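Local coordinates for head completion protein gp6 (Enterobacteria phage HK97, PDB 3JVO) that forms a thirteen-membered head-completion ring of the head-tail connector, with an open central channel for DNA ejection, and binds the portal protein and gp7, at residues 15-20 with 62-67; 56-61 with 93-98. All coordinates share one frame; numbering follows the deposited sequence.

Contact 1 of 2, residues 15-20 with 62-67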
loop_
_atom_site.group_PDB
_atom_site.type_symbol
_atom_site.label_atom_id
_atom_site.label_comp_id
_atom_site.label_asym_id
_atom_site.label_seq_id
_atom_site.Cartn_x
_atom_site.Cartn_y
_atom_site.Cartn_z
ATOM N N LYS G 15 33.911 -5.584 -26.002
ATOM C CA LYS G 15 34.355 -4.757 -24.897
ATOM C C LYS G 15 33.717 -3.382 -24.878
ATOM O O LYS G 15 33.446 -2.846 -23.813
ATOM C CB LYS G 15 35.866 -4.610 -24.907
ATOM C CG LYS G 15 36.621 -5.896 -24.533
ATOM C CD LYS G 15 38.071 -5.528 -24.221
ATOM C CE LYS G 15 39.033 -6.545 -24.748
ATOM N NZ LYS G 15 40.492 -6.131 -24.596
ATOM N N GLN G 16 33.503 -2.804 -26.053
ATOM C CA GLN G 16 32.791 -1.533 -26.150
ATOM C C GLN G 16 31.315 -1.679 -25.748
ATOM O O GLN G 16 30.753 -0.777 -25.160
ATOM C CB GLN G 16 32.915 -0.961 -27.564
ATOM C CG GLN G 16 34.346 -0.485 -27.884
ATOM C CD GLN G 16 34.505 -0.038 -29.313
ATOM O OE1 GLN G 16 33.599 -0.176 -30.127
ATOM N NE2 GLN G 16 35.658 0.515 -29.625
ATOM N N GLN G 17 30.702 -2.823 -26.052
ATOM C CA GLN G 17 29.317 -3.075 -25.647
ATOM C C GLN G 17 29.182 -2.896 -24.137
ATOM O O GLN G 17 28.246 -2.255 -23.649
ATOM C CB GLN G 17 28.880 -4.497 -26.074
ATOM C CG GLN G 17 27.499 -4.938 -25.566
ATOM C CD GLN G 17 26.384 -4.187 -26.261
ATOM O OE1 GLN G 17 26.642 -3.413 -27.190
ATOM N NE2 GLN G 17 25.142 -4.395 -25.813
ATOM N N ILE G 18 30.140 -3.448 -23.397
ATOM C CA ILE G 18 30.107 -3.372 -21.952
ATOM C C ILE G 18 30.943 -2.222 -21.362
ATOM O O ILE G 18 31.095 -2.151 -20.147
ATOM C CB ILE G 18 30.540 -4.693 -21.302
ATOM C CG1 ILE G 18 31.893 -5.173 -21.871
ATOM C CG2 ILE G 18 29.413 -5.732 -21.433
ATOM C CD1 ILE G 18 32.467 -6.399 -21.158
ATOM N N GLU G 19 31.474 -1.345 -22.210
ATOM C CA GLU G 19 32.296 -0.208 -21.764
ATOM C C GLU G 19 33.420 -0.670 -20.850
ATOM O O GLU G 19 33.608 -0.134 -19.769
ATOM C CB GLU G 19 31.429 0.860 -21.070
ATOM C CG GLU G 19 30.397 1.502 -22.012
ATOM C CD GLU G 19 29.297 2.315 -21.296
ATOM O OE1 GLU G 19 29.507 2.788 -20.139
ATOM O OE2 GLU G 19 28.221 2.512 -21.916
ATOM N N PHE G 20 34.144 -1.692 -21.292
ATOM C CA PHE G 20 35.199 -2.318 -20.496
ATOM C C PHE G 20 36.542 -2.097 -21.199
ATOM O O PHE G 20 36.786 -2.647 -22.272
ATOM C CB PHE G 20 34.906 -3.821 -20.332
ATOM C CG PHE G 20 35.780 -4.521 -19.303
ATOM C CD1 PHE G 20 35.540 -4.372 -17.944
ATOM C CD2 PHE G 20 36.830 -5.346 -19.707
ATOM C CE1 PHE G 20 36.340 -5.022 -16.991
ATOM C CE2 PHE G 20 37.636 -6.009 -18.765
ATOM C CZ PHE G 20 37.387 -5.843 -17.398
ATOM N N ALA G 62 21.226 -9.202 -30.994
ATOM C CA ALA G 62 20.864 -10.112 -29.905
ATOM C C ALA G 62 22.077 -10.705 -29.162
ATOM O O ALA G 62 22.070 -10.800 -27.939
ATOM C CB ALA G 62 19.914 -11.243 -30.400
ATOM N N VAL G 63 23.108 -11.114 -29.895
ATOM C CA VAL G 63 24.297 -11.687 -29.270
ATOM C C VAL G 63 24.933 -10.660 -28.312
ATOM O O VAL G 63 25.343 -10.991 -27.204
ATOM C CB VAL G 63 25.329 -12.138 -30.342
ATOM C CG1 VAL G 63 26.687 -12.491 -29.691
ATOM C CG2 VAL G 63 24.795 -13.331 -31.170
ATOM N N LEU G 64 25.008 -9.412 -28.755
ATOM C CA LEU G 64 25.538 -8.339 -27.917
ATOM C C LEU G 64 24.735 -8.206 -26.627
ATOM O O LEU G 64 25.311 -8.008 -25.560
ATOM C CB LEU G 64 25.540 -7.012 -28.662
ATOM C CG LEU G 64 26.619 -6.783 -29.724
ATOM C CD1 LEU G 64 26.362 -5.408 -30.381
ATOM C CD2 LEU G 64 28.049 -6.823 -29.148
ATOM N N LEU G 65 23.407 -8.345 -26.711
ATOM C CA LEU G 65 22.571 -8.180 -25.515
ATOM C C LEU G 65 22.733 -9.358 -24.553
ATOM O O LEU G 65 22.805 -9.196 -23.322
ATOM C CB LEU G 65 21.108 -8.005 -25.902
ATOM C CG LEU G 65 20.714 -6.706 -26.634
ATOM C CD1 LEU G 65 19.371 -6.905 -27.283
ATOM C CD2 LEU G 65 20.665 -5.561 -25.621
ATOM N N VAL G 66 22.795 -10.547 -25.120
ATOM C CA VAL G 66 22.946 -11.756 -24.315
ATOM C C VAL G 66 24.338 -11.738 -23.658
ATOM O O VAL G 66 24.474 -12.066 -22.490
ATOM C CB VAL G 66 22.678 -13.037 -25.164
ATOM C CG1 VAL G 66 22.992 -14.331 -24.352
ATOM C CG2 VAL G 66 21.234 -13.048 -25.606
ATOM N N PHE G 67 25.355 -11.369 -24.432
ATOM C CA PHE G 67 26.742 -11.276 -23.944
ATOM C C PHE G 67 26.846 -10.288 -22.774
ATOM O O PHE G 67 27.429 -10.597 -21.727
ATOM C CB PHE G 67 27.692 -10.858 -25.089
ATOM C CG PHE G 67 28.974 -10.204 -24.605
ATOM C CD1 PHE G 67 30.072 -10.975 -24.244
ATOM C CD2 PHE G 67 29.057 -8.822 -24.464
ATOM C CE1 PHE G 67 31.235 -10.360 -23.753
ATOM C CE2 PHE G 67 30.226 -8.200 -23.994
ATOM C CZ PHE G 67 31.309 -8.967 -23.647
#
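Gln17 and Ile18, at the end of helix 11-17, lean onto one side of helix 57-72, where Leu64 and Phe67 lie a turn apart. The nearest approach of the two backbones is at Gln17 and Leu64, whose CA atoms are 6.9 Å apart. Just before it, Lys15 turns away and puts its NZ in salt bridges with Asp23 and Asp26. Gln17 sends CG off anti to the backbone N (chi1 173°) and then bends at chi2, which lays its aliphatic part and amide across the Leu64 side chain: CB is 3.9 Å from Leu64 CD2, and CD is 3.8 Å from Leu64 CB. Its amide makes no hydrogen bond to residues 62-67; OE1 is bonded to Tyr32 OH and NE2 to Arg74 O, both of a neighbouring subunit, so this buried polar end is satisfied by another member of the tridecamer ring. Ile18 then leaves helical geometry and meets Phe67 at about a right angle, CG2 coming obliquely within 3.6 Å of ring atom CE2 and CD1 within 3.8 Å of CZ. A Schellman motif ends the helix, with Glu19, at positive phi, as the C-prime residue: Phe20 N is bonded to Lys15 O at 2.9 Å and Glu19 N to Gln16 O at 3.1 Å. Phe67 also packs against Phe14 and against Ile29 and Tyr32 of the same chain's helix 26-44, while Leu65 turns to helix 87-93, so this part of helix 57-72 lies between helices 11-17, 26-44 and 87-93, with a neighbouring subunit packing on Leu64 and Leu65.

Contact 2 of 2, residues 56-61 with 93-98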
loop_
_atom_site.group_PDB
_atom_site.type_symbol
_atom_site.label_atom_id
_atom_site.label_comp_id
_atom_site.label_asym_id
_atom_site.label_seq_id
_atom_site.Cartn_x
_atom_site.Cartn_y
_atom_site.Cartn_z
ATOM N N PRO G 56 22.972 -12.232 -39.808
ATOM C CA PRO G 56 22.287 -10.951 -39.944
ATOM C C PRO G 56 22.584 -9.965 -38.816
ATOM O O PRO G 56 22.872 -10.368 -37.676
ATOM C CB PRO G 56 20.803 -11.335 -39.890
ATOM C CG PRO G 56 20.753 -12.791 -40.176
ATOM C CD PRO G 56 22.024 -13.344 -39.621
ATOM N N ALA G 57 22.459 -8.682 -39.137
ATOM C CA ALA G 57 22.669 -7.619 -38.181
ATOM C C ALA G 57 21.768 -7.752 -36.937
ATOM O O ALA G 57 22.241 -7.543 -35.828
ATOM C CB ALA G 57 22.498 -6.256 -38.851
ATOM N N ALA G 58 20.487 -8.109 -37.104
ATOM C CA ALA G 58 19.596 -8.194 -35.933
ATOM C C ALA G 58 20.091 -9.284 -34.969
ATOM O O ALA G 58 20.012 -9.119 -33.740
ATOM C CB ALA G 58 18.142 -8.455 -36.348
ATOM N N VAL G 59 20.583 -10.395 -35.525
ATOM C CA VAL G 59 21.120 -11.483 -34.701
ATOM C C VAL G 59 22.403 -11.007 -34.001
ATOM O O VAL G 59 22.622 -11.288 -32.827
ATOM C CB VAL G 59 21.312 -12.802 -35.533
ATOM C CG1 VAL G 59 21.976 -13.913 -34.720
ATOM C CG2 VAL G 59 19.958 -13.290 -36.053
ATOM N N LYS G 60 23.233 -10.242 -34.693
ATOM C CA LYS G 60 24.388 -9.670 -34.040
ATOM C C LYS G 60 23.958 -8.802 -32.827
ATOM O O LYS G 60 24.552 -8.872 -31.751
ATOM C CB LYS G 60 25.228 -8.906 -35.054
ATOM C CG LYS G 60 26.036 -9.827 -35.988
ATOM C CD LYS G 60 26.666 -9.093 -37.172
ATOM C CE LYS G 60 27.630 -7.995 -36.721
ATOM N NZ LYS G 60 28.435 -7.392 -37.874
ATOM N N GLY G 61 22.890 -8.025 -33.004
ATOM C CA GLY G 61 22.305 -7.236 -31.932
ATOM C C GLY G 61 21.890 -8.074 -30.740
ATOM O O GLY G 61 22.168 -7.695 -29.598
ATOM N N PHE G 93 13.758 -13.426 -33.135
ATOM C CA PHE G 93 12.518 -14.031 -33.633
ATOM C C PHE G 93 12.391 -13.849 -35.139
ATOM O O PHE G 93 11.982 -14.759 -35.848
ATOM C CB PHE G 93 11.317 -13.423 -32.888
ATOM C CG PHE G 93 9.964 -13.857 -33.413
ATOM C CD1 PHE G 93 9.320 -14.976 -32.885
ATOM C CD2 PHE G 93 9.314 -13.118 -34.409
ATOM C CE1 PHE G 93 8.060 -15.361 -33.365
ATOM C CE2 PHE G 93 8.067 -13.497 -34.888
ATOM C CZ PHE G 93 7.439 -14.619 -34.367
ATOM N N ILE G 94 12.772 -12.666 -35.614
ATOM C CA ILE G 94 12.654 -12.315 -37.033
ATOM C C ILE G 94 13.680 -13.046 -37.928
ATOM O O ILE G 94 13.625 -12.947 -39.152
ATOM C CB ILE G 94 12.657 -10.771 -37.245
ATOM C CG1 ILE G 94 13.787 -10.111 -36.470
ATOM C CG2 ILE G 94 11.343 -10.162 -36.797
ATOM C CD1 ILE G 94 14.920 -9.692 -37.314
ATOM N N HIS G 95 14.590 -13.798 -37.306
ATOM C CA HIS G 95 15.542 -14.648 -38.039
ATOM C C HIS G 95 15.503 -16.112 -37.589
ATOM O O HIS G 95 16.440 -16.890 -37.820
ATOM C CB HIS G 95 16.956 -14.074 -37.963
ATOM C CG HIS G 95 17.169 -12.897 -38.861
ATOM N ND1 HIS G 95 17.393 -11.624 -38.381
ATOM C CD2 HIS G 95 17.170 -12.798 -40.211
ATOM C CE1 HIS G 95 17.533 -10.793 -39.398
ATOM N NE2 HIS G 95 17.401 -11.480 -40.519
ATOM N N ARG G 96 14.394 -16.477 -36.961
ATOM C CA ARG G 96 14.182 -17.834 -36.482
ATOM C C ARG G 96 13.781 -18.755 -37.637
ATOM O O ARG G 96 12.892 -18.427 -38.430
ATOM C CB ARG G 96 13.120 -17.837 -35.372
ATOM C CG ARG G 96 12.642 -19.207 -34.932
ATOM C CD ARG G 96 13.612 -19.881 -33.976
ATOM N NE ARG G 96 13.191 -21.248 -33.665
ATOM C CZ ARG G 96 12.362 -21.571 -32.674
ATOM N NH1 ARG G 96 11.856 -20.634 -31.874
ATOM N NH2 ARG G 96 12.033 -22.844 -32.480
ATOM N N ASN G 97 14.462 -19.894 -37.735
ATOM C CA ASN G 97 14.055 -20.958 -38.641
ATOM C C ASN G 97 12.928 -21.748 -37.973
ATOM O O ASN G 97 13.117 -22.344 -36.903
ATOM C CB ASN G 97 15.255 -21.847 -38.993
ATOM C CG ASN G 97 14.906 -22.959 -39.977
ATOM O OD1 ASN G 97 15.189 -22.855 -41.174
ATOM N ND2 ASN G 97 14.301 -24.032 -39.475
ATOM N N TRP G 98 11.754 -21.719 -38.600
ATOM C CA TRP G 98 10.557 -22.382 -38.073
ATOM C C TRP G 98 10.321 -23.726 -38.755
ATOM O O TRP G 98 10.360 -23.822 -39.984
ATOM C CB TRP G 98 9.323 -21.481 -38.235
ATOM C CG TRP G 98 9.326 -20.270 -37.335
ATOM C CD1 TRP G 98 9.449 -18.959 -37.718
ATOM C CD2 TRP G 98 9.197 -20.261 -35.906
ATOM N NE1 TRP G 98 9.407 -18.134 -36.612
ATOM C CE2 TRP G 98 9.251 -18.906 -35.488
ATOM C CE3 TRP G 98 9.043 -21.267 -34.934
ATOM C CZ2 TRP G 98 9.160 -18.530 -34.137
ATOM C CZ3 TRP G 98 8.950 -20.895 -33.589
ATOM C CH2 TRP G 98 9.011 -19.533 -33.206
#
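Where Pro56 meets His95, helix 57-72 is just beginning, and its first turn is closed by the bond from Gly61 N to Ala57 O, at 2.9 Å, and by that from Lys60 N to Pro56 O, at 3.0 Å. Pro56 holds the N-cap position, and the type I beta turn from Phe93 to Arg96, which begins on the last residue of helix 87-93, brings His95 against this helix start. No hydrogen bond joins the two segments; they meet through a CH-pi contact and apolar touches. Pro56 CB sits over one face of the imidazole, 3.5 Å from the centroid of the His95 ring and 20° off its normal. Ala58 CB comes instead to the ring edge, in its plane. A chi1 of -76° sets the His95 ring anti to its carbonyl carbon, pointing it into the angle between these two residues. Trp49 of the same chain packs on Pro56, Val59 and His95. A neighbouring subunit reaches in as well: its Asp38 accepts a hydrogen bond from Ala58 N, and its Arg42 donates one to Ile94 O. Val59 crosses His95 obliquely, CG2 lying 3.6 Å from His95 CB, and Ile94 CD1 touches Ala58 CB, the methyl at the ring edge, also at 3.6 Å.

How the contacts relate
Both contacts are buried and both use helix 57-72, contact 2 at its first turn and contact 1 on the adjoining turns; their centres lie about 17 Å apart. Contact 1 is the more central, its centre about 7 Å from the centre of the chain, against about 12 Å for that of contact 2. It joins the end of helix 11-17 and the residue after it to helix 57-72 through larger side chains and an amide, burying 249 Å². Contact 2 brings a turn near the modelled C-terminal end onto the helix start, burying 175 Å² with small apolar groups around an imidazole. Neither has a hydrogen bond between its segments; polar groups pair across the subunit boundary, through the Gln17 amide and Leu65 backbone in contact 1, and Ala58 N and Ile94 O in contact 2.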